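Long-range contacts in peroxide stress regulator PerR, FUR family (Streptococcus pyogenes, PDB 4LMY), which probably controls transcription of peroxide stress genes as a zinc-containing, DNA-binding dimer of the FUR family: residues D2-Q7 with M95-V100; N15-L20 with T30-I35. One frame throughout, in Å; residues are numbered along the deposited sequence.

Contact 1: D2-Q7 with M95-V100. With ZN (zinc ion), chain E.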
loop_
_atom_site.group_PDB
_atom_site.type_symbol
_atom_site.label_atom_id
_atom_site.label_comp_id
_atom_site.label_asym_id
_atom_site.label_seq_id
_atom_site.Cartn_x
_atom_site.Cartn_y
_atom_site.Cartn_z
ATOM N N ASP B 2 -3.185 17.883 -2.089
ATOM C CA ASP B 2 -3.070 18.191 -0.667
ATOM C C ASP B 2 -3.889 17.232 0.190
ATOM O O ASP B 2 -4.917 16.715 -0.248
ATOM C CB ASP B 2 -3.487 19.637 -0.385
ATOM C CG ASP B 2 -2.321 20.603 -0.457
ATOM O OD1 ASP B 2 -1.173 20.174 -0.206
ATOM O OD2 ASP B 2 -2.552 21.792 -0.760
ATOM N N ILE B 3 -3.424 17.004 1.413
ATOM C CA ILE B 3 -4.104 16.116 2.348
ATOM C C ILE B 3 -5.477 16.661 2.741
ATOM O O ILE B 3 -5.606 17.815 3.146
ATOM C CB ILE B 3 -3.246 15.870 3.608
ATOM C CG1 ILE B 3 -1.956 15.140 3.228
ATOM C CG2 ILE B 3 -4.024 15.074 4.642
ATOM C CD1 ILE B 3 -1.067 14.809 4.407
ATOM N N HIS B 4 -6.499 15.820 2.611
ATOM C CA HIS B 4 -7.881 16.220 2.849
ATOM C C HIS B 4 -8.721 14.992 3.181
ATOM O O HIS B 4 -8.224 13.866 3.146
ATOM C CB HIS B 4 -8.447 16.895 1.599
ATOM C CG HIS B 4 -8.567 15.976 0.422
ATOM N ND1 HIS B 4 -7.529 15.746 -0.453
ATOM C CD2 HIS B 4 -9.606 15.227 -0.022
ATOM C CE1 HIS B 4 -7.921 14.897 -1.387
ATOM N NE2 HIS B 4 -9.177 14.569 -1.148
ATOM N N SER B 5 -9.995 15.211 3.489
ATOM C CA SER B 5 -10.914 14.117 3.783
ATOM C C SER B 5 -12.310 14.385 3.232
ATOM O O SER B 5 -12.745 15.532 3.153
ATOM C CB SER B 5 -10.997 13.872 5.291
ATOM O OG SER B 5 -12.069 12.999 5.604
ATOM N N HIS B 6 -13.008 13.320 2.853
ATOM C CA HIS B 6 -14.401 13.429 2.434
ATOM C C HIS B 6 -15.292 12.794 3.491
ATOM O O HIS B 6 -16.479 12.555 3.261
ATOM C CB HIS B 6 -14.621 12.746 1.084
ATOM C CG HIS B 6 -13.634 13.149 0.035
ATOM N ND1 HIS B 6 -13.800 14.264 -0.758
ATOM C CD2 HIS B 6 -12.470 12.579 -0.357
ATOM C CE1 HIS B 6 -12.778 14.367 -1.589
ATOM N NE2 HIS B 6 -11.957 13.355 -1.367
ATOM N N GLN B 7 -14.693 12.518 4.648
ATOM C CA GLN B 7 -15.386 11.937 5.795
ATOM C C GLN B 7 -15.978 10.554 5.516
ATOM O O GLN B 7 -16.955 10.151 6.146
ATOM C CB GLN B 7 -16.449 12.897 6.348
ATOM C CG GLN B 7 -15.877 14.139 7.028
ATOM C CD GLN B 7 -15.297 15.136 6.043
ATOM O OE1 GLN B 7 -15.951 15.518 5.074
ATOM N NE2 GLN B 7 -14.060 15.555 6.282
ATOM N N MET B 95 -2.967 8.508 -11.594
ATOM C CA MET B 95 -2.252 8.433 -10.321
ATOM C C MET B 95 -3.087 8.979 -9.159
ATOM O O MET B 95 -2.578 9.191 -8.057
ATOM C CB MET B 95 -0.879 9.121 -10.414
ATOM C CG MET B 95 -0.844 10.618 -10.105
ATOM S SD MET B 95 -1.974 11.623 -11.083
ATOM C CE MET B 95 -0.902 12.984 -11.535
ATOM N N GLY B 96 -4.379 9.178 -9.413
ATOM C CA GLY B 96 -5.297 9.699 -8.416
ATOM C C GLY B 96 -5.307 8.924 -7.110
ATOM O O GLY B 96 -5.124 7.709 -7.087
ATOM N N HIS B 97 -5.533 9.644 -6.019
ATOM C CA HIS B 97 -5.494 9.072 -4.680
ATOM C C HIS B 97 -6.804 8.390 -4.295
ATOM O O HIS B 97 -7.781 8.402 -5.044
ATOM C CB HIS B 97 -5.219 10.182 -3.673
ATOM C CG HIS B 97 -6.320 11.193 -3.588
ATOM N ND1 HIS B 97 -6.415 12.263 -4.454
ATOM C CD2 HIS B 97 -7.382 11.284 -2.756
ATOM C CE1 HIS B 97 -7.485 12.974 -4.150
ATOM N NE2 HIS B 97 -8.092 12.404 -3.125
ATOM N N GLN B 98 -6.818 7.806 -3.103
ATOM C CA GLN B 98 -8.038 7.255 -2.537
ATOM C C GLN B 98 -8.068 7.582 -1.049
ATOM O O GLN B 98 -7.132 8.181 -0.517
ATOM C CB GLN B 98 -8.098 5.741 -2.739
ATOM C CG GLN B 98 -7.076 4.987 -1.918
ATOM C CD GLN B 98 -7.307 3.493 -1.919
ATOM O OE1 GLN B 98 -6.421 2.727 -1.562
ATOM N NE2 GLN B 98 -8.504 3.071 -2.305
ATOM N N HIS B 99 -9.135 7.174 -0.378
ATOM C CA HIS B 99 -9.247 7.403 1.055
ATOM C C HIS B 99 -9.593 6.111 1.774
ATOM O O HIS B 99 -10.557 5.433 1.427
ATOM C CB HIS B 99 -10.275 8.493 1.343
ATOM C CG HIS B 99 -9.950 9.798 0.690
ATOM N ND1 HIS B 99 -9.311 10.823 1.350
ATOM C CD2 HIS B 99 -10.140 10.228 -0.581
ATOM C CE1 HIS B 99 -9.139 11.838 0.521
ATOM N NE2 HIS B 99 -9.630 11.500 -0.658
ATOM N N VAL B 100 -8.786 5.787 2.781
ATOM C CA VAL B 100 -8.852 4.505 3.468
ATOM C C VAL B 100 -9.193 4.701 4.941
ATOM O O VAL B 100 -8.685 5.616 5.586
ATOM C CB VAL B 100 -7.494 3.770 3.360
ATOM C CG1 VAL B 100 -7.531 2.415 4.067
ATOM C CG2 VAL B 100 -7.092 3.614 1.899
HETATM ZN ZN ZN E . -10.049 12.877 -2.246
HETATM O O HOH W 1 -8.657 11.145 4.062
#
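H4 and H6 of the N-terminal arm meet H97, just before strand 98-104, and H99 within it in a histidine-rich zinc site that is probably the regulatory metal site of this FUR-family protein. Each side contributes a His-X-His pair, and all four rings bind the ion through NE2, with H4 NE2 2.2 Å and H99 NE2 2.1 Å from zinc. H19 supplies a further imidazole, and N15 also belongs to the site. H4 and H97 approach from opposite directions with their ring planes at 84°, H4 CE1 lying 3.0 Å from H97 NE2. The other two pairs are offset edge-to-face: H99 presents its edge to the face of H4, and H6 brings its edge over a face of H99, where H6 CD2 comes within 3.1 Å of H99 NE2 near the rim. The NE2 atoms crowd together, H4 NE2 3.1 Å from H99 NE2, because they share the metal; they are not hydrogen-bonded to one another. ND1 partners help set the rotation of three rings. H4, whose CG is tucked between its own N and carbonyl carbon (chi1 66°), sends ND1-H to D2 O at 2.8 Å, nearly straight (174°) and almost in the ring plane. H99 ND1 donates to a water 2.8 Å away, which passes a hydrogen bond on to H4 O and so ties the two segments together beside the metal. H6 ND1 is hydrogen-bonded to E22. With ND1 of H4 and H99 serving as donors, NE2 is the nitrogen left to offer its lone pair to zinc, and the carbonyl and carboxylate partners of H4 and H6 would probably make those ligands more electron-rich. The ion thereby joins an arm without regular structure to the strand start and the turn before it.

Contact 2: N15-L20 with T30-I35. With ZN (zinc ion), chain E.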
loop_
_atom_site.group_PDB
_atom_site.type_symbol
_atom_site.label_atom_id
_atom_site.label_comp_id
_atom_site.label_asym_id
_atom_site.label_seq_id
_atom_site.Cartn_x
_atom_site.Cartn_y
_atom_site.Cartn_z
ATOM N N ASN B 15 -13.439 8.229 -5.563
ATOM C CA ASN B 15 -12.804 9.486 -5.186
ATOM C C ASN B 15 -12.871 10.514 -6.304
ATOM O O ASN B 15 -13.194 11.676 -6.064
ATOM C CB ASN B 15 -11.352 9.278 -4.759
ATOM C CG ASN B 15 -10.646 10.586 -4.471
ATOM O OD1 ASN B 15 -9.848 11.065 -5.276
ATOM N ND2 ASN B 15 -10.951 11.180 -3.327
ATOM N N VAL B 16 -12.560 10.083 -7.523
ATOM C CA VAL B 16 -12.614 10.977 -8.677
ATOM C C VAL B 16 -14.008 11.577 -8.818
ATOM O O VAL B 16 -14.161 12.790 -8.970
ATOM C CB VAL B 16 -12.233 10.255 -9.980
ATOM C CG1 VAL B 16 -12.427 11.181 -11.172
ATOM C CG2 VAL B 16 -10.800 9.777 -9.912
ATOM N N LEU B 17 -15.022 10.720 -8.743
ATOM C CA LEU B 17 -16.405 11.153 -8.888
ATOM C C LEU B 17 -16.792 12.147 -7.798
ATOM O O LEU B 17 -17.462 13.142 -8.069
ATOM C CB LEU B 17 -17.358 9.955 -8.874
ATOM C CG LEU B 17 -17.202 8.951 -10.017
ATOM C CD1 LEU B 17 -18.402 8.009 -10.074
ATOM C CD2 LEU B 17 -17.007 9.669 -11.345
ATOM N N GLU B 18 -16.362 11.880 -6.568
ATOM C CA GLU B 18 -16.646 12.782 -5.455
ATOM C C GLU B 18 -16.033 14.163 -5.678
ATOM O O GLU B 18 -16.697 15.180 -5.488
ATOM C CB GLU B 18 -16.160 12.187 -4.129
ATOM C CG GLU B 18 -16.365 13.094 -2.920
ATOM C CD GLU B 18 -17.832 13.339 -2.597
ATOM O OE1 GLU B 18 -18.126 14.327 -1.890
ATOM O OE2 GLU B 18 -18.690 12.546 -3.038
ATOM N N HIS B 19 -14.770 14.190 -6.091
ATOM C CA HIS B 19 -14.082 15.443 -6.392
ATOM C C HIS B 19 -14.772 16.197 -7.526
ATOM O O HIS B 19 -14.942 17.415 -7.458
ATOM C CB HIS B 19 -12.619 15.187 -6.760
ATOM C CG HIS B 19 -11.724 14.964 -5.578
ATOM N ND1 HIS B 19 -10.863 15.932 -5.106
ATOM C CD2 HIS B 19 -11.551 13.885 -4.780
ATOM C CE1 HIS B 19 -10.201 15.460 -4.066
ATOM N NE2 HIS B 19 -10.597 14.220 -3.847
ATOM N N LEU B 20 -15.164 15.470 -8.567
ATOM C CA LEU B 20 -15.835 16.083 -9.713
ATOM C C LEU B 20 -17.215 16.632 -9.347
ATOM O O LEU B 20 -17.594 17.711 -9.801
ATOM C CB LEU B 20 -15.944 15.097 -10.881
ATOM C CG LEU B 20 -14.633 14.686 -11.554
ATOM C CD1 LEU B 20 -14.906 13.864 -12.806
ATOM C CD2 LEU B 20 -13.774 15.898 -11.873
ATOM N N THR B 30 -19.706 8.273 -20.489
ATOM C CA THR B 30 -18.424 8.265 -21.183
ATOM C C THR B 30 -17.305 8.668 -20.229
ATOM O O THR B 30 -16.223 8.079 -20.236
ATOM C CB THR B 30 -18.445 9.218 -22.396
ATOM O OG1 THR B 30 -19.294 8.673 -23.414
ATOM C CG2 THR B 30 -17.050 9.396 -22.960
ATOM N N ARG B 31 -17.581 9.666 -19.394
ATOM C CA ARG B 31 -16.609 10.129 -18.411
ATOM C C ARG B 31 -16.281 9.030 -17.408
ATOM O O ARG B 31 -15.121 8.838 -17.041
ATOM C CB ARG B 31 -17.125 11.378 -17.697
ATOM C CG ARG B 31 -16.197 11.922 -16.626
ATOM C CD ARG B 31 -16.331 13.431 -16.515
ATOM N NE ARG B 31 -15.746 14.114 -17.667
ATOM C CZ ARG B 31 -16.140 15.302 -18.112
ATOM N NH1 ARG B 31 -17.133 15.942 -17.509
ATOM N NH2 ARG B 31 -15.549 15.849 -19.166
ATOM N N LYS B 32 -17.306 8.300 -16.979
ATOM C CA LYS B 32 -17.110 7.180 -16.066
ATOM C C LYS B 32 -16.277 6.079 -16.714
ATOM O O LYS B 32 -15.415 5.477 -16.068
ATOM C CB LYS B 32 -18.455 6.620 -15.603
ATOM C CG LYS B 32 -19.174 7.516 -14.617
ATOM C CD LYS B 32 -20.401 6.839 -14.026
ATOM C CE LYS B 32 -21.659 7.168 -14.807
ATOM N NZ LYS B 32 -22.839 6.410 -14.299
ATOM N N ALA B 33 -16.540 5.823 -17.991
ATOM C CA ALA B 33 -15.813 4.796 -18.731
ATOM C C ALA B 33 -14.331 5.129 -18.866
ATOM O O ALA B 33 -13.475 4.257 -18.727
ATOM C CB ALA B 33 -16.431 4.593 -20.097
ATOM N N ILE B 34 -14.032 6.393 -19.136
ATOM C CA ILE B 34 -12.652 6.822 -19.320
ATOM C C ILE B 34 -11.877 6.800 -17.998
ATOM O O ILE B 34 -10.718 6.382 -17.955
ATOM C CB ILE B 34 -12.586 8.206 -19.999
ATOM C CG1 ILE B 34 -13.091 8.095 -21.440
ATOM C CG2 ILE B 34 -11.172 8.755 -19.977
ATOM C CD1 ILE B 34 -13.244 9.417 -22.149
ATOM N N ILE B 35 -12.530 7.226 -16.921
ATOM C CA ILE B 35 -11.930 7.160 -15.590
ATOM C C ILE B 35 -11.571 5.721 -15.227
ATOM O O ILE B 35 -10.440 5.440 -14.831
ATOM C CB ILE B 35 -12.860 7.744 -14.513
ATOM C CG1 ILE B 35 -13.046 9.247 -14.733
ATOM C CG2 ILE B 35 -12.297 7.482 -13.116
ATOM C CD1 ILE B 35 -14.218 9.837 -13.983
HETATM ZN ZN ZN E . -10.049 12.877 -2.246
#
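Two helical segments, 15-20 and 30-35, pass with their axes 11.4 Å apart at closest approach and their directions 137° apart, V16 lying nearest I35 along the backbones. I35 is the centre of the contact. Its CG1 branch lies opposite its carbonyl carbon (chi1 -66°) and carries CD1 into a group of three apolar side chains on helix 12-22. V16 meets it tip to tip, V16 CG1 standing 3.6 Å from I35 CD1. One residue on, L17 slants across the same methyl, with L17 CD2 3.8 Å from I35 CD1, and L20 CD1 approaches it more loosely at 4.3 Å. This hydrophobic seam packs helix 12-22 against helix 29-40 of the DNA-binding domain, which has the winged-helix form familiar in the FUR family; Y13, earlier on helix 12-22, touches I35 and K32, and V72 of helix 63-75 touches L20 and R31. At the border, charged residues contribute their aliphatic parts: R31 CD lies 4.0 Å from L20 CD1, and the CG of K32 just reaches L17. Their polar ends turn elsewhere, R31 NE to N69 and NH1 to the carbonyl of R26, while K32 NZ forms a salt bridge with E29. On another face of helix 12-22, one turn apart, N15 and H19 point to the zinc ion, with H19 NE2 2.2 Å from the metal.

Overall arrangement
The two contacts lie about 14 Å apart, centre to centre, and meet at one zinc ion, to which helix 12-22, carrying 15-20 of contact 2, contributes H19. Along the chain, contact 2 is nested inside the loop that contact 1 closes: the arm 2-7 comes first, then both helical segments, and finally 95-100, which leads into the mixed sheet. One face of helix 12-22 packs on helix 29-40, while another face delivers N15 and H19 to the metal held by contact 1. The helix thus couples the winged-helix domain to the zinc site and the sheet beyond, an arrangement consistent with metal occupancy setting the placement of the DNA-binding domains in the dimer.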